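Local coordinates for protein Lys-gingipain catalytic subunit (Porphyromonas gingivalis, PDB 6I9A) that cuts proteins after lysine as a secreted cysteine endopeptidase of family C25 and may act as a virulence factor in periodontal disease, at residues I277-D288 / H347-H358. Residues are numbered along the deposited sequence; the frame is centred on the assembly and turned at random.
Sequences IGSSPNSYWGED and HIGAHYYWEAYH. With H8E (benzyl-N-[(2S)-1-[[(3S)-7-amino-1-(benzylamino)-1,2-dioxoheptan-3-yl]amino]-5-(2-methyl-2-phenylhydrazinyl)-1,5-dioxopentan-2-yl]carbamate), chain I.
Asp288 OD1 is gripped by two tyrosine hydroxyls that reach it from opposite faces of the carboxylate. Tyr353 OH donates to Asp288 OD1 at 2.6 Å, and Tyr357 OH donates to the same oxygen at 2.7 Å. The other oxygen, OD2, accepts from Ser283 OG and from the amino group of the inhibitor's lysine-like side chain, with H8E NAB 2.9 Å from Asp288 OD2. Tyr353 OH also accepts the backbone N-H of Tyr284 in a nearly straight bond, 170° at the hydrogen. Tyr357 OH has a further partner in Asn247.

The preceding residue, Glu287, lays its CB over one face of the Tyr353 ring, 3.5 Å from the centroid. Its chain then bends at chi2 (81°), which brings the carboxylate to the backbone of 347-349. OE1 takes the N-H of His347 through its syn lone pair. Gly349 N (2.8 Å) and Ile348 N (3.0 Å) both meet Glu287 OE2 from the same face.

The Tyr284 ring lies between Ile348 CB on one face and the inhibitor on the other. Its edge points toward the face of Tyr352, with the planes 80° apart. Tyr352 OH donates to Asn282 O at 2.7 Å, and one water bridges Tyr284 OH and Tyr352 OH. Carbon CAS, in the phenyl ring of the inhibitor's benzyl carbamate, sits over the centre of one face of the His347 ring.

At the far end, strands 273-279 and 357-361 pair antiparallel at the sheet margin. Gly278 and His358 form the hydrogen-bonded pair, and Ser279 CB sits over the centre of the Tyr357 ring.

Asp288 OD2 meeting the inhibitor's amine is consistent with the enzyme's preference for Lys at P1, and the tyrosine bonds to OD1 probably fix how the carboxylate is turned.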
loop_
_atom_site.group_PDB
_atom_site.type_symbol
_atom_site.label_atom_id
_atom_site.label_comp_id
_atom_site.label_asym_id
_atom_site.label_seq_id
_atom_site.Cartn_x
_atom_site.Cartn_y
_atom_site.Cartn_z
ATOM N N ILE A 277 6.805 2.604 -1.720
ATOM C CA ILE A 277 7.419 1.922 -0.574
ATOM C C ILE A 277 8.924 2.156 -0.645
ATOM O O ILE A 277 9.531 1.906 -1.703
ATOM C CB ILE A 277 7.145 0.389 -0.604
ATOM C CG1 ILE A 277 5.635 0.133 -0.395
ATOM C CG2 ILE A 277 7.962 -0.294 0.505
ATOM C CD1 ILE A 277 5.218 -1.287 -0.795
ATOM N N GLY A 278 9.511 2.654 0.421
ATOM C CA GLY A 278 10.946 2.835 0.454
ATOM C C GLY A 278 11.410 2.996 1.878
ATOM O O GLY A 278 10.620 2.910 2.842
ATOM N N SER A 279 12.697 3.253 2.029
ATOM C CA SER A 279 13.352 3.300 3.334
ATOM C C SER A 279 13.714 4.718 3.730
ATOM O O SER A 279 14.211 5.501 2.923
ATOM C CB SER A 279 14.631 2.480 3.267
ATOM O OG SER A 279 15.272 2.433 4.540
ATOM N N SER A 280 13.426 5.066 5.004
ATOM C CA SER A 280 13.841 6.360 5.550
ATOM C C SER A 280 15.375 6.414 5.813
ATOM O O SER A 280 16.020 7.353 5.359
ATOM C CB SER A 280 13.011 6.635 6.802
ATOM O OG SER A 280 13.565 7.756 7.469
ATOM N N PRO A 281 15.971 5.406 6.465
ATOM C CA PRO A 281 17.439 5.378 6.638
ATOM C C PRO A 281 18.059 4.603 5.471
ATOM O O PRO A 281 17.394 4.218 4.479
ATOM C CB PRO A 281 17.594 4.611 7.930
ATOM C CG PRO A 281 16.535 3.508 7.800
ATOM C CD PRO A 281 15.346 4.303 7.233
ATOM N N ASN A 282 19.339 4.290 5.584
ATOM C CA ASN A 282 19.966 3.395 4.612
ATOM C C ASN A 282 19.278 2.052 4.613
ATOM O O ASN A 282 18.831 1.580 5.676
ATOM C CB ASN A 282 21.450 3.184 4.994
ATOM C CG ASN A 282 22.262 4.454 4.875
ATOM O OD1 ASN A 282 21.846 5.435 4.272
ATOM N ND2 ASN A 282 23.478 4.440 5.430
ATOM N N SER A 283 19.202 1.408 3.469
ATOM C CA SER A 283 18.798 0.007 3.421
ATOM C C SER A 283 20.049 -0.826 3.182
ATOM O O SER A 283 21.119 -0.253 2.923
ATOM C CB SER A 283 17.688 -0.278 2.402
ATOM O OG SER A 283 18.211 -0.250 1.083
ATOM N N TYR A 284 19.934 -2.155 3.291
ATOM C CA TYR A 284 21.118 -3.003 3.206
ATOM C C TYR A 284 20.930 -4.078 2.191
ATOM O O TYR A 284 19.830 -4.603 1.985
ATOM C CB TYR A 284 21.419 -3.636 4.593
ATOM C CG TYR A 284 22.002 -2.613 5.532
ATOM C CD1 TYR A 284 21.192 -1.676 6.181
ATOM C CD2 TYR A 284 23.380 -2.525 5.716
ATOM C CE1 TYR A 284 21.752 -0.659 6.944
ATOM C CE2 TYR A 284 23.949 -1.518 6.486
ATOM C CZ TYR A 284 23.134 -0.616 7.121
ATOM O OH TYR A 284 23.765 0.319 7.912
ATOM N N TRP A 285 22.047 -4.446 1.536
ATOM C CA TRP A 285 21.948 -5.434 0.461
ATOM C C TRP A 285 21.387 -6.758 0.929
ATOM O O TRP A 285 20.592 -7.373 0.205
ATOM C CB TRP A 285 23.335 -5.623 -0.174
ATOM C CG TRP A 285 23.723 -4.518 -1.116
ATOM C CD1 TRP A 285 24.552 -3.470 -0.850
ATOM C CD2 TRP A 285 23.235 -4.314 -2.463
ATOM N NE1 TRP A 285 24.647 -2.640 -1.955
ATOM C CE2 TRP A 285 23.851 -3.132 -2.947
ATOM C CE3 TRP A 285 22.359 -5.023 -3.305
ATOM C CZ2 TRP A 285 23.633 -2.651 -4.229
ATOM C CZ3 TRP A 285 22.152 -4.549 -4.595
ATOM C CH2 TRP A 285 22.775 -3.367 -5.033
ATOM N N GLY A 286 21.840 -7.280 2.078
ATOM C CA GLY A 286 21.360 -8.597 2.500
ATOM C C GLY A 286 19.893 -8.624 2.857
ATOM O O GLY A 286 19.098 -9.354 2.273
ATOM N N GLU A 287 19.485 -7.743 3.800
ATOM C CA GLU A 287 18.066 -7.707 4.188
ATOM C C GLU A 287 17.187 -7.347 2.994
ATOM O O GLU A 287 16.110 -7.914 2.906
ATOM C CB GLU A 287 17.800 -6.754 5.337
ATOM C CG GLU A 287 17.984 -7.336 6.734
ATOM C CD GLU A 287 19.400 -7.419 7.260
ATOM O OE1 GLU A 287 20.366 -7.260 6.475
ATOM O OE2 GLU A 287 19.532 -7.640 8.499
ATOM N N ASP A 288 17.619 -6.435 2.092
ATOM C CA ASP A 288 16.741 -6.137 0.950
ATOM C C ASP A 288 16.589 -7.352 0.041
ATOM O O ASP A 288 15.556 -7.522 -0.622
ATOM C CB ASP A 288 17.261 -4.962 0.127
ATOM C CG ASP A 288 16.857 -3.576 0.585
ATOM O OD1 ASP A 288 16.134 -3.459 1.628
ATOM O OD2 ASP A 288 17.200 -2.622 -0.125
ATOM N N HIS A 347 22.727 -8.097 7.895
ATOM C CA HIS A 347 23.549 -6.883 7.876
ATOM C C HIS A 347 23.125 -5.824 8.868
ATOM O O HIS A 347 23.924 -4.920 9.194
ATOM C CB HIS A 347 23.536 -6.283 6.465
ATOM C CG HIS A 347 24.209 -7.171 5.451
ATOM N ND1 HIS A 347 23.979 -7.015 4.087
ATOM C CD2 HIS A 347 25.137 -8.150 5.645
ATOM C CE1 HIS A 347 24.763 -7.916 3.495
ATOM N NE2 HIS A 347 25.483 -8.618 4.386
ATOM N N ILE A 348 21.863 -5.859 9.333
ATOM C CA ILE A 348 21.450 -4.787 10.231
ATOM C C ILE A 348 20.352 -5.182 11.218
ATOM O O ILE A 348 20.236 -4.542 12.265
ATOM C CB ILE A 348 21.002 -3.547 9.387
ATOM C CG1 ILE A 348 20.956 -2.226 10.192
ATOM C CG2 ILE A 348 19.655 -3.792 8.666
ATOM C CD1 ILE A 348 22.319 -1.766 10.661
ATOM N N GLY A 349 19.545 -6.191 10.904
ATOM C CA GLY A 349 18.578 -6.637 11.902
ATOM C C GLY A 349 17.148 -6.230 11.608
ATOM O O GLY A 349 16.865 -5.226 10.953
ATOM N N ALA A 350 16.235 -7.030 12.148
ATOM C CA ALA A 350 14.812 -6.879 11.891
ATOM C C ALA A 350 14.282 -5.579 12.473
ATOM O O ALA A 350 13.430 -4.935 11.815
ATOM C CB ALA A 350 14.045 -8.055 12.478
ATOM N N HIS A 351 14.616 -5.251 13.721
ATOM C CA HIS A 351 14.039 -4.066 14.335
ATOM C C HIS A 351 14.291 -2.826 13.427
ATOM O O HIS A 351 13.383 -2.017 13.182
ATOM C CB HIS A 351 14.611 -3.900 15.744
ATOM C CG HIS A 351 13.943 -2.847 16.565
ATOM N ND1 HIS A 351 14.244 -2.745 17.921
ATOM C CD2 HIS A 351 12.992 -1.927 16.269
ATOM C CE1 HIS A 351 13.503 -1.744 18.399
ATOM N NE2 HIS A 351 12.714 -1.226 17.446
ATOM N N TYR A 352 15.530 -2.683 12.970
ATOM C CA TYR A 352 15.877 -1.617 12.059
ATOM C C TYR A 352 14.928 -1.601 10.851
ATOM O O TYR A 352 14.450 -0.547 10.451
ATOM C CB TYR A 352 17.336 -1.804 11.623
ATOM C CG TYR A 352 17.876 -0.732 10.713
ATOM C CD1 TYR A 352 17.562 -0.717 9.361
ATOM C CD2 TYR A 352 18.803 0.199 11.174
ATOM C CE1 TYR A 352 18.122 0.219 8.500
ATOM C CE2 TYR A 352 19.370 1.138 10.321
ATOM C CZ TYR A 352 19.029 1.147 8.990
ATOM O OH TYR A 352 19.661 2.047 8.162
ATOM N N TYR A 353 14.700 -2.783 10.233
ATOM C CA TYR A 353 13.831 -2.839 9.030
ATOM C C TYR A 353 12.406 -2.401 9.325
ATOM O O TYR A 353 11.827 -1.647 8.523
ATOM C CB TYR A 353 13.859 -4.227 8.357
ATOM C CG TYR A 353 14.823 -4.180 7.180
ATOM C CD1 TYR A 353 14.369 -4.346 5.874
ATOM C CD2 TYR A 353 16.167 -3.854 7.367
ATOM C CE1 TYR A 353 15.226 -4.179 4.787
ATOM C CE2 TYR A 353 17.010 -3.619 6.287
ATOM C CZ TYR A 353 16.532 -3.784 5.004
ATOM O OH TYR A 353 17.380 -3.571 3.953
ATOM N N TRP A 354 11.838 -2.803 10.479
ATOM C CA TRP A 354 10.478 -2.354 10.807
ATOM C C TRP A 354 10.457 -0.856 11.010
ATOM O O TRP A 354 9.451 -0.230 10.658
ATOM C CB TRP A 354 9.958 -3.132 12.017
ATOM C CG TRP A 354 9.626 -4.562 11.691
ATOM C CD1 TRP A 354 10.414 -5.672 11.907
ATOM C CD2 TRP A 354 8.455 -5.022 10.994
ATOM N NE1 TRP A 354 9.791 -6.794 11.415
ATOM C CE2 TRP A 354 8.578 -6.427 10.840
ATOM C CE3 TRP A 354 7.331 -4.374 10.461
ATOM C CZ2 TRP A 354 7.590 -7.202 10.210
ATOM C CZ3 TRP A 354 6.353 -5.140 9.869
ATOM C CH2 TRP A 354 6.488 -6.535 9.712
ATOM N N GLU A 355 11.528 -0.238 11.554
ATOM C CA GLU A 355 11.604 1.216 11.663
ATOM C C GLU A 355 11.882 1.904 10.311
ATOM O O GLU A 355 11.587 3.098 10.159
ATOM C CB GLU A 355 12.738 1.617 12.610
ATOM C CG GLU A 355 12.485 1.370 14.092
ATOM C CD GLU A 355 13.613 1.853 14.976
ATOM O OE1 GLU A 355 14.749 2.057 14.483
ATOM O OE2 GLU A 355 13.348 2.060 16.178
ATOM N N ALA A 356 12.547 1.202 9.393
ATOM C CA ALA A 356 13.072 1.817 8.181
ATOM C C ALA A 356 12.035 2.015 7.067
ATOM O O ALA A 356 11.932 3.089 6.484
ATOM C CB ALA A 356 14.216 0.958 7.625
ATOM N N TYR A 357 11.332 0.922 6.714
ATOM C CA TYR A 357 10.453 0.950 5.538
ATOM C C TYR A 357 9.146 1.642 5.824
ATOM O O TYR A 357 8.546 1.480 6.920
ATOM C CB TYR A 357 10.275 -0.453 4.978
ATOM C CG TYR A 357 11.334 -0.793 3.935
ATOM C CD1 TYR A 357 12.573 -1.334 4.300
ATOM C CD2 TYR A 357 11.131 -0.500 2.591
ATOM C CE1 TYR A 357 13.551 -1.595 3.343
ATOM C CE2 TYR A 357 12.097 -0.786 1.636
ATOM C CZ TYR A 357 13.297 -1.344 2.014
ATOM O OH TYR A 357 14.204 -1.629 1.018
ATOM N N HIS A 358 8.693 2.425 4.854
ATOM C CA HIS A 358 7.434 3.159 4.959
ATOM C C HIS A 358 6.670 3.083 3.677
ATOM O O HIS A 358 7.254 2.969 2.597
ATOM C CB HIS A 358 7.745 4.654 5.235
ATOM C CG HIS A 358 8.257 4.908 6.629
ATOM N ND1 HIS A 358 9.549 4.628 6.986
ATOM C CD2 HIS A 358 7.593 5.358 7.729
ATOM C CE1 HIS A 358 9.645 4.919 8.292
ATOM N NE2 HIS A 358 8.484 5.357 8.781
HETATM C CAQ H8E I . 23.827 7.795 -2.521
HETATM C CAK H8E I . 23.951 8.500 -3.736
HETATM C CAH H8E I . 24.653 7.934 -4.801
HETATM C CAL H8E I . 25.258 6.686 -4.686
HETATM C CAR H8E I . 25.135 6.026 -3.472
HETATM C CBO H8E I . 24.406 6.523 -2.401
HETATM C CBA H8E I . 24.384 5.787 -1.198
HETATM N NBE H8E I . 23.308 4.783 -1.154
HETATM C CBL H8E I . 23.430 3.598 -0.493
HETATM O OAE H8E I . 24.503 3.248 0.015
HETATM C CBN H8E I . 22.175 2.733 -0.431
HETATM O OAG H8E I . 21.310 3.030 -1.313
HETATM C CBS H8E I . 22.523 1.217 -0.303
HETATM C CBB H8E I . 21.371 0.296 -0.723
HETATM C CAY H8E I . 21.758 -1.185 -0.710
HETATM C CAX H8E I . 20.583 -2.156 -0.870
HETATM C CAW H8E I . 20.027 -2.161 -2.288
HETATM N NAB H8E I . 18.913 -3.153 -2.373
HETATM N NBG H8E I . 22.997 0.844 1.036
HETATM C C H8E I . 24.183 0.313 1.332
HETATM O O H8E I . 25.089 0.098 0.538
HETATM C CA H8E I . 24.402 0.159 2.832
HETATM N N H8E I . 25.404 -0.855 3.149
HETATM C CBK H8E I . 25.196 -2.177 2.930
HETATM O OAD H8E I . 24.178 -2.546 2.326
HETATM O OBI H8E I . 26.108 -2.958 3.373
HETATM C CBD H8E I . 26.011 -4.403 3.098
HETATM C CBP H8E I . 27.250 -5.092 3.459
HETATM C CAS H8E I . 27.391 -5.773 4.669
HETATM C CAM H8E I . 28.583 -6.471 5.034
HETATM C CAI H8E I . 29.651 -6.370 4.127
HETATM C CAN H8E I . 29.529 -5.634 2.957
HETATM C CAT H8E I . 28.350 -4.999 2.606
HETATM C CB H8E I . 24.853 1.505 3.422
HETATM C CG H8E I . 26.172 2.037 2.800
HETATM C CD H8E I . 26.374 3.488 3.118
HETATM O OE1 H8E I . 26.867 3.832 4.194
HETATM N NE2 H8E I . 25.900 4.304 2.158
HETATM N NBT H8E I . 25.836 5.697 2.317
HETATM C CAA H8E I . 24.441 6.208 2.255
HETATM C CBQ H8E I . 26.936 6.411 1.750
HETATM C CAU H8E I . 26.815 7.740 1.317
HETATM C CAO H8E I . 27.922 8.424 0.824
HETATM C CAJ H8E I . 29.156 7.790 0.746
HETATM C CAP H8E I . 29.285 6.463 1.131
HETATM C CAV H8E I . 28.184 5.780 1.652
HETATM O O HOH W 1 22.384 2.415 8.912
#